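Local coordinates for putative ABC-transporter ATP-binding protein (PDB 1Z47) that probably binds and hydrolyses ATP as the nucleotide-binding subunit of an ABC transporter that is thought to import sulfate, at residues B[106-111]-B[124-129]; B[98-103]-B[149-154]; B[44-49]-B[56-61]. All coordinates share one frame; numbering follows the deposited sequence.

Contact 1 of 3, residues B[106-111]-B[124-129]; sequences DNVSFG and ARVREL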
# COMPACT_ATOMS: atom_id res chain seq x y z
N ASP B 106 11.49 -30.82 -6.35
CA ASP B 106 11.33 -31.07 -7.78
C ASP B 106 10.88 -29.85 -8.55
O ASP B 106 11.23 -29.70 -9.72
CB ASP B 106 10.40 -32.25 -8.00
CG ASP B 106 11.05 -33.56 -7.62
OD1 ASP B 106 12.29 -33.59 -7.51
OD2 ASP B 106 10.34 -34.56 -7.45
N ASN B 107 10.11 -28.98 -7.90
CA ASN B 107 9.65 -27.75 -8.55
C ASN B 107 10.88 -26.91 -8.89
O ASN B 107 10.98 -26.37 -9.99
CB ASN B 107 8.75 -26.95 -7.62
CG ASN B 107 7.29 -27.13 -7.94
OD1 ASN B 107 6.77 -26.51 -8.87
ND2 ASN B 107 6.62 -27.98 -7.18
N VAL B 108 11.80 -26.82 -7.93
CA VAL B 108 13.02 -26.04 -8.09
C VAL B 108 14.08 -26.63 -9.03
O VAL B 108 14.83 -25.88 -9.65
CB VAL B 108 13.69 -25.77 -6.72
CG1 VAL B 108 15.09 -25.22 -6.91
CG2 VAL B 108 12.85 -24.78 -5.93
N SER B 109 14.13 -27.95 -9.16
CA SER B 109 15.14 -28.57 -10.02
C SER B 109 14.73 -28.51 -11.49
O SER B 109 15.56 -28.66 -12.38
CB SER B 109 15.41 -30.02 -9.60
OG SER B 109 14.33 -30.88 -9.91
N PHE B 110 13.44 -28.27 -11.72
CA PHE B 110 12.87 -28.17 -13.07
C PHE B 110 13.76 -27.48 -14.12
O PHE B 110 14.01 -28.03 -15.19
CB PHE B 110 11.53 -27.43 -12.98
CG PHE B 110 10.69 -27.54 -14.21
CD1 PHE B 110 9.98 -28.71 -14.48
CD2 PHE B 110 10.60 -26.48 -15.11
CE1 PHE B 110 9.19 -28.82 -15.63
CE2 PHE B 110 9.81 -26.58 -16.26
CZ PHE B 110 9.11 -27.76 -16.52
N GLY B 111 14.24 -26.28 -13.81
CA GLY B 111 15.09 -25.55 -14.75
C GLY B 111 16.42 -26.20 -15.08
O GLY B 111 16.80 -26.29 -16.25
N ALA B 124 23.25 -30.55 -6.20
CA ALA B 124 23.97 -29.58 -5.39
C ALA B 124 23.43 -28.16 -5.63
O ALA B 124 23.37 -27.35 -4.70
CB ALA B 124 25.50 -29.63 -5.72
N ARG B 125 23.04 -27.88 -6.87
CA ARG B 125 22.52 -26.57 -7.26
C ARG B 125 21.20 -26.36 -6.50
O ARG B 125 20.95 -25.30 -5.91
CB ARG B 125 22.23 -26.57 -8.76
CG ARG B 125 22.59 -25.32 -9.58
CD ARG B 125 21.76 -24.08 -9.30
NE ARG B 125 22.48 -23.11 -8.48
CZ ARG B 125 22.40 -21.78 -8.63
NH1 ARG B 125 21.63 -21.26 -9.58
NH2 ARG B 125 23.08 -20.98 -7.82
N VAL B 126 20.35 -27.38 -6.53
CA VAL B 126 19.05 -27.29 -5.86
C VAL B 126 19.19 -27.11 -4.37
O VAL B 126 18.57 -26.22 -3.78
CB VAL B 126 18.19 -28.52 -6.17
CG1 VAL B 126 16.87 -28.50 -5.34
CG2 VAL B 126 17.91 -28.55 -7.66
N ARG B 127 20.02 -27.94 -3.74
CA ARG B 127 20.19 -27.83 -2.31
C ARG B 127 20.73 -26.47 -1.94
O ARG B 127 20.42 -25.92 -0.88
CB ARG B 127 21.09 -28.95 -1.79
CG ARG B 127 20.50 -30.31 -2.14
CD ARG B 127 21.17 -31.48 -1.46
NE ARG B 127 20.59 -32.74 -1.94
CZ ARG B 127 19.34 -33.13 -1.72
NH1 ARG B 127 18.50 -32.38 -1.01
NH2 ARG B 127 18.91 -34.28 -2.24
N GLU B 128 21.54 -25.93 -2.85
CA GLU B 128 22.14 -24.62 -2.67
C GLU B 128 21.03 -23.57 -2.56
O GLU B 128 21.00 -22.79 -1.63
CB GLU B 128 23.03 -24.29 -3.88
CG GLU B 128 23.88 -23.03 -3.72
CD GLU B 128 24.33 -22.43 -5.06
OE1 GLU B 128 24.73 -23.18 -5.98
OE2 GLU B 128 24.30 -21.18 -5.17
N LEU B 129 20.14 -23.56 -3.55
CA LEU B 129 19.04 -22.61 -3.59
C LEU B 129 18.09 -22.76 -2.41
O LEU B 129 17.69 -21.77 -1.79
CB LEU B 129 18.28 -22.76 -4.91
CG LEU B 129 19.05 -22.30 -6.14
CD1 LEU B 129 18.34 -22.74 -7.41
CD2 LEU B 129 19.21 -20.78 -6.07

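Contact 2 of 3, residues B[98-103]-B[149-154]; sequences LFQHMT and GQQQRV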
# COMPACT_ATOMS: atom_id res chain seq x y z
N LEU B 98 3.10 -22.89 -9.29
CA LEU B 98 4.02 -23.96 -8.95
C LEU B 98 3.35 -25.26 -9.37
O LEU B 98 2.12 -25.34 -9.45
CB LEU B 98 4.28 -23.99 -7.44
CG LEU B 98 4.88 -22.76 -6.75
CD1 LEU B 98 5.14 -23.10 -5.28
CD2 LEU B 98 6.16 -22.34 -7.44
N PHE B 99 4.16 -26.27 -9.67
CA PHE B 99 3.63 -27.57 -10.05
C PHE B 99 3.14 -28.21 -8.76
O PHE B 99 3.91 -28.75 -7.97
CB PHE B 99 4.74 -28.37 -10.71
CG PHE B 99 5.37 -27.67 -11.88
CD1 PHE B 99 6.74 -27.76 -12.13
CD2 PHE B 99 4.59 -26.89 -12.74
CE1 PHE B 99 7.32 -27.09 -13.21
CE2 PHE B 99 5.16 -26.21 -13.83
CZ PHE B 99 6.53 -26.31 -14.06
N GLN B 100 1.83 -28.10 -8.56
CA GLN B 100 1.15 -28.59 -7.37
C GLN B 100 1.36 -30.04 -6.97
O GLN B 100 1.21 -30.38 -5.80
CB GLN B 100 -0.35 -28.32 -7.53
CG GLN B 100 -0.68 -26.86 -7.79
CD GLN B 100 -0.20 -25.95 -6.67
OE1 GLN B 100 -0.55 -26.14 -5.51
NE2 GLN B 100 0.61 -24.96 -7.02
N HIS B 101 1.72 -30.88 -7.92
CA HIS B 101 1.88 -32.30 -7.62
C HIS B 101 3.33 -32.74 -7.54
O HIS B 101 3.65 -33.93 -7.54
CB HIS B 101 1.09 -33.07 -8.66
CG HIS B 101 -0.23 -32.42 -8.98
ND1 HIS B 101 -0.49 -31.83 -10.19
CD2 HIS B 101 -1.31 -32.18 -8.20
CE1 HIS B 101 -1.68 -31.25 -10.15
NE2 HIS B 101 -2.19 -31.45 -8.95
N MET B 102 4.21 -31.75 -7.43
CA MET B 102 5.64 -31.96 -7.34
C MET B 102 6.08 -31.35 -6.01
O MET B 102 5.53 -30.34 -5.57
CB MET B 102 6.34 -31.19 -8.45
CG MET B 102 7.22 -31.99 -9.34
SD MET B 102 7.89 -30.89 -10.62
CE MET B 102 6.62 -31.17 -11.90
N THR B 103 7.07 -31.96 -5.38
CA THR B 103 7.60 -31.42 -4.14
C THR B 103 8.35 -30.13 -4.47
O THR B 103 8.62 -29.80 -5.63
CB THR B 103 8.59 -32.37 -3.48
OG1 THR B 103 9.66 -32.65 -4.40
CG2 THR B 103 7.89 -33.66 -3.03
N GLY B 149 3.28 -17.15 1.17
CA GLY B 149 4.60 -16.55 1.29
C GLY B 149 5.69 -17.53 0.91
O GLY B 149 6.59 -17.20 0.13
N GLN B 150 5.62 -18.74 1.48
CA GLN B 150 6.61 -19.76 1.17
C GLN B 150 6.51 -20.18 -0.30
O GLN B 150 7.52 -20.46 -0.93
CB GLN B 150 6.44 -20.99 2.09
CG GLN B 150 6.67 -20.67 3.57
CD GLN B 150 6.17 -21.76 4.51
OE1 GLN B 150 5.21 -22.47 4.21
NE2 GLN B 150 6.82 -21.89 5.66
N GLN B 151 5.30 -20.21 -0.85
CA GLN B 151 5.15 -20.60 -2.25
C GLN B 151 5.86 -19.63 -3.20
O GLN B 151 6.33 -20.04 -4.26
CB GLN B 151 3.67 -20.70 -2.64
CG GLN B 151 3.00 -21.99 -2.14
CD GLN B 151 1.55 -22.13 -2.59
OE1 GLN B 151 0.64 -22.06 -1.77
NE2 GLN B 151 1.34 -22.34 -3.89
N GLN B 152 5.91 -18.35 -2.82
CA GLN B 152 6.61 -17.34 -3.64
C GLN B 152 8.11 -17.58 -3.53
O GLN B 152 8.85 -17.37 -4.49
CB GLN B 152 6.29 -15.92 -3.17
CG GLN B 152 4.86 -15.47 -3.43
CD GLN B 152 4.45 -15.68 -4.87
OE1 GLN B 152 5.21 -15.36 -5.79
NE2 GLN B 152 3.25 -16.21 -5.08
N ARG B 153 8.59 -17.98 -2.36
CA ARG B 153 10.02 -18.25 -2.25
C ARG B 153 10.38 -19.41 -3.17
O ARG B 153 11.45 -19.42 -3.81
CB ARG B 153 10.42 -18.56 -0.80
CG ARG B 153 10.11 -17.44 0.19
CD ARG B 153 11.12 -17.36 1.34
NE ARG B 153 11.17 -18.56 2.19
CZ ARG B 153 10.32 -18.84 3.18
NH1 ARG B 153 10.48 -19.97 3.87
NH2 ARG B 153 9.33 -18.02 3.49
N VAL B 154 9.49 -20.39 -3.29
CA VAL B 154 9.76 -21.54 -4.14
C VAL B 154 9.77 -21.14 -5.62
O VAL B 154 10.60 -21.60 -6.39
CB VAL B 154 8.72 -22.70 -3.91
CG1 VAL B 154 9.00 -23.86 -4.85
CG2 VAL B 154 8.80 -23.19 -2.46

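Contact 3 of 3, residues B[44-49]-B[56-61]; sequences VGLLGP and TILRLI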
# COMPACT_ATOMS: atom_id res chain seq x y z
N VAL B 44 15.51 -2.77 -11.66
CA VAL B 44 14.69 -1.65 -12.15
C VAL B 44 13.19 -1.85 -11.97
O VAL B 44 12.66 -2.92 -12.27
CB VAL B 44 14.95 -1.38 -13.64
CG1 VAL B 44 13.87 -0.42 -14.22
CG2 VAL B 44 16.35 -0.78 -13.82
N GLY B 45 12.51 -0.81 -11.49
CA GLY B 45 11.07 -0.88 -11.34
C GLY B 45 10.38 -0.15 -12.49
O GLY B 45 10.71 0.99 -12.81
N LEU B 46 9.45 -0.83 -13.14
CA LEU B 46 8.71 -0.21 -14.22
C LEU B 46 7.45 0.30 -13.49
O LEU B 46 6.54 -0.46 -13.15
CB LEU B 46 8.36 -1.22 -15.30
CG LEU B 46 9.49 -2.02 -15.98
CD1 LEU B 46 8.88 -2.99 -16.95
CD2 LEU B 46 10.45 -1.09 -16.73
N LEU B 47 7.43 1.61 -13.25
CA LEU B 47 6.33 2.25 -12.53
C LEU B 47 5.39 3.08 -13.41
O LEU B 47 5.83 4.02 -14.08
CB LEU B 47 6.92 3.13 -11.42
CG LEU B 47 6.00 4.08 -10.66
CD1 LEU B 47 4.90 3.30 -9.93
CD2 LEU B 47 6.83 4.88 -9.66
N GLY B 48 4.10 2.74 -13.38
CA GLY B 48 3.12 3.48 -14.15
C GLY B 48 1.67 3.05 -13.90
O GLY B 48 1.41 2.03 -13.25
N PRO B 49 0.71 3.83 -14.41
CA PRO B 49 -0.72 3.51 -14.23
C PRO B 49 -1.04 2.22 -15.00
O PRO B 49 -0.29 1.80 -15.87
CB PRO B 49 -1.43 4.69 -14.89
CG PRO B 49 -0.46 5.82 -14.74
CD PRO B 49 0.89 5.15 -15.02
N THR B 56 3.55 -4.41 -20.93
CA THR B 56 3.96 -4.74 -22.29
C THR B 56 5.49 -4.74 -22.36
O THR B 56 6.08 -5.64 -22.95
CB THR B 56 3.38 -3.73 -23.29
OG1 THR B 56 1.95 -3.71 -23.15
CG2 THR B 56 3.75 -4.14 -24.75
N ILE B 57 6.12 -3.74 -21.74
CA ILE B 57 7.59 -3.65 -21.72
C ILE B 57 8.19 -4.90 -21.05
O ILE B 57 9.12 -5.51 -21.60
CB ILE B 57 8.06 -2.37 -20.98
CG1 ILE B 57 7.79 -1.13 -21.86
CG2 ILE B 57 9.55 -2.50 -20.60
CD1 ILE B 57 8.22 0.19 -21.23
N LEU B 58 7.68 -5.26 -19.87
CA LEU B 58 8.18 -6.46 -19.18
C LEU B 58 8.04 -7.67 -20.12
O LEU B 58 8.99 -8.46 -20.26
CB LEU B 58 7.38 -6.71 -17.89
CG LEU B 58 8.10 -7.67 -16.95
CD1 LEU B 58 9.17 -6.91 -16.17
CD2 LEU B 58 7.07 -8.35 -16.02
N ARG B 59 6.89 -7.80 -20.77
CA ARG B 59 6.64 -8.91 -21.70
C ARG B 59 7.54 -8.84 -22.95
O ARG B 59 7.87 -9.87 -23.53
CB ARG B 59 5.16 -8.95 -22.10
CG ARG B 59 4.24 -9.27 -20.92
CD ARG B 59 2.78 -9.08 -21.28
NE ARG B 59 2.40 -9.92 -22.41
CZ ARG B 59 2.40 -11.25 -22.38
NH1 ARG B 59 2.05 -11.93 -23.47
NH2 ARG B 59 2.72 -11.89 -21.26
N LEU B 60 7.92 -7.63 -23.36
CA LEU B 60 8.81 -7.45 -24.53
C LEU B 60 10.21 -7.95 -24.17
O LEU B 60 10.95 -8.41 -25.04
CB LEU B 60 8.93 -5.98 -24.95
CG LEU B 60 8.16 -5.36 -26.12
CD1 LEU B 60 8.12 -6.34 -27.29
CD2 LEU B 60 6.78 -4.98 -25.71
N ILE B 61 10.59 -7.83 -22.90
CA ILE B 61 11.89 -8.29 -22.45
C ILE B 61 11.88 -9.82 -22.37
O ILE B 61 12.89 -10.49 -22.64
CB ILE B 61 12.25 -7.73 -21.06
CG1 ILE B 61 12.34 -6.20 -21.10
CG2 ILE B 61 13.59 -8.30 -20.60
CD1 ILE B 61 12.58 -5.56 -19.73

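Contact 1 of 3, residues B[106-111]-B[124-129]
Val-126 meets two neighbouring residues of the segment 106-111 with the two branches of its side chain. Its CB points toward that segment and only sets the fork; the methyls do the touching. CG1, anti to the backbone N (chi1 174°), lies 4.0 Å from Val-108 CG1, the two valines lying side by side and pointing opposite ways. CG2 presses on the backbone end of Ser-109, 3.5 Å from Ser-109 CB and 3.6 Å from Ser-109 CA. The first of these distances is short for two carbons, so the helices are most closely fitted here, where a small residue faces a branched one. The hydroxyl of Ser-109 turns back on its own helix instead, giving a weak hydrogen bond from OG to Asp-106 O. Val-108 CG1 also reaches Leu-129 CD1 at 4.1 Å, one turn further along the second helix. Leu-129 in turn lays its CG over one face of the Arg-125 guanidinium, whose NH2 forms a salt bridge with Glu-128 OE2 at 2.9 Å. Tyr-105 and Leu-112 add to the cover of Val-126, and Val-108 also touches Val-154 and Ala-157 of helix 148-160. The result is a buried junction made through carbon atoms, the serine included, between helices 104-109 and 119-132, in keeping with the helical subdomain of an ABC ATPase.

Contact 2 of 3, residues B[98-103]-B[149-154]
Leu-98 reaches from a loop to the side of helix 148-160 and settles between Gln-151 and Val-154, residues one turn apart. Its CD1 is the working atom: it lies 3.4 Å from Gln-151 O, 3.9 Å from Gln-151 CB and 3.9 Å from Val-154 CB. CD2 takes a share of the same surface, 4.1 Å from Val-154 CG1. With CG anti to its carbonyl carbon (chi1 -60°), the leucine carries both methyls onto the helix, where they meet side-chain carbons and a main-chain carbonyl oxygen. Cut back to an alanine here, the side chain would lose both methyls, and a gap would probably open beside Gln-151 and Val-154, weakening the loop's hold on the helix.

At the margin of the contact, the amides of Gln-100 and Gln-151 approach only through their nitrogens, NE2 to NE2 at 4.1 Å, with their planes 49° apart. Gln-100 instead bends back at its second torsion and donates NE2 to Leu-98 O at 2.9 Å, from above the carbonyl plane, fastening the loop to itself. Behind this bond lies a type I turn from Phe-99 to Met-102, closed by Met-102 N to Phe-99 O at 3.1 Å.

Further out, Asn-107 OD1 accepts from Phe-99 N while Asn-107 ND2 donates to Thr-103 O. Thr-103 is the N-cap of helix 104-109, its OG1 capping Asp-106 N. Gln-150 ends the LSGGQ sequence that identifies the ABC signature motif, and its OE1 bonds to Ser-147 N. The contact thus joins the loop before helix 104-109 to the signature helix, an arrangement belonging to the helical subdomain of ABC ATPases.

Contact 3 of 3, residues B[44-49]-B[56-61]
Leu-46 sends one methyl from its strand into the groove between Ile-57 and Leu-58, and nearly all the close packing depends on it. CD1 lies 3.7 Å from Ile-57 CG2, 4.0 Å from Leu-58 CD1 and 3.9 Å from Leu-58 N, so it meets two side chains and the helix backbone together. The two helix residues serve it differently. Ile-57 offers its short branch, CG2, whereas Leu-58 has CG anti to the backbone N (chi1 -163°), which lets its CD1 come up beside the same methyl. All three residues are buried, and the side chains meet through carbon alone.

The packing slackens away from this point. One turn along, Ile-61 points toward the strand, yet its side chain stays 5.3 Å from the nearest atom of segment 44-49. Past the strand's end the chain runs on, still extended, through Gly-48 and Pro-49, probably the start of the P-loop (Walker A); Pro-49 is partly exposed and packs on Asp-177 of the second subunit. Arg-59, likewise partly exposed, forms a salt bridge with Glu-65.

Strand 43-47 runs parallel to strands 198-203 and 215-220, which flank it in the central sheet, and Val-200 and Val-202 of the former touch both Leu-46 and Leu-58. Phe-17 of strand 15-22 packs on Ile-57, Leu-60 and Ile-61, so helix 54-62 lies between the mixed sheet and the antiparallel one.

How the contacts relate
Both segments of contact 3 precede those of the others along the chain, and contact 1 falls wholly between the two segments of contact 2. Contacts 1 and 2 are neighbours, their centres 12 Å apart, and share a border where Phe-110 meets Phe-99 edge-to-face and helix 148-160 packs against helix 104-109. Contact 3 joins a strand of the central sheet to helix 54-62, with its centre 28 Å from that of contact 1 and 25 Å from that of contact 2. All three lie in the ABC ATPase part of the chain. They therefore sample two parts of the ATPase, the probable nucleotide-binding core and the helical region carrying the signature sequence.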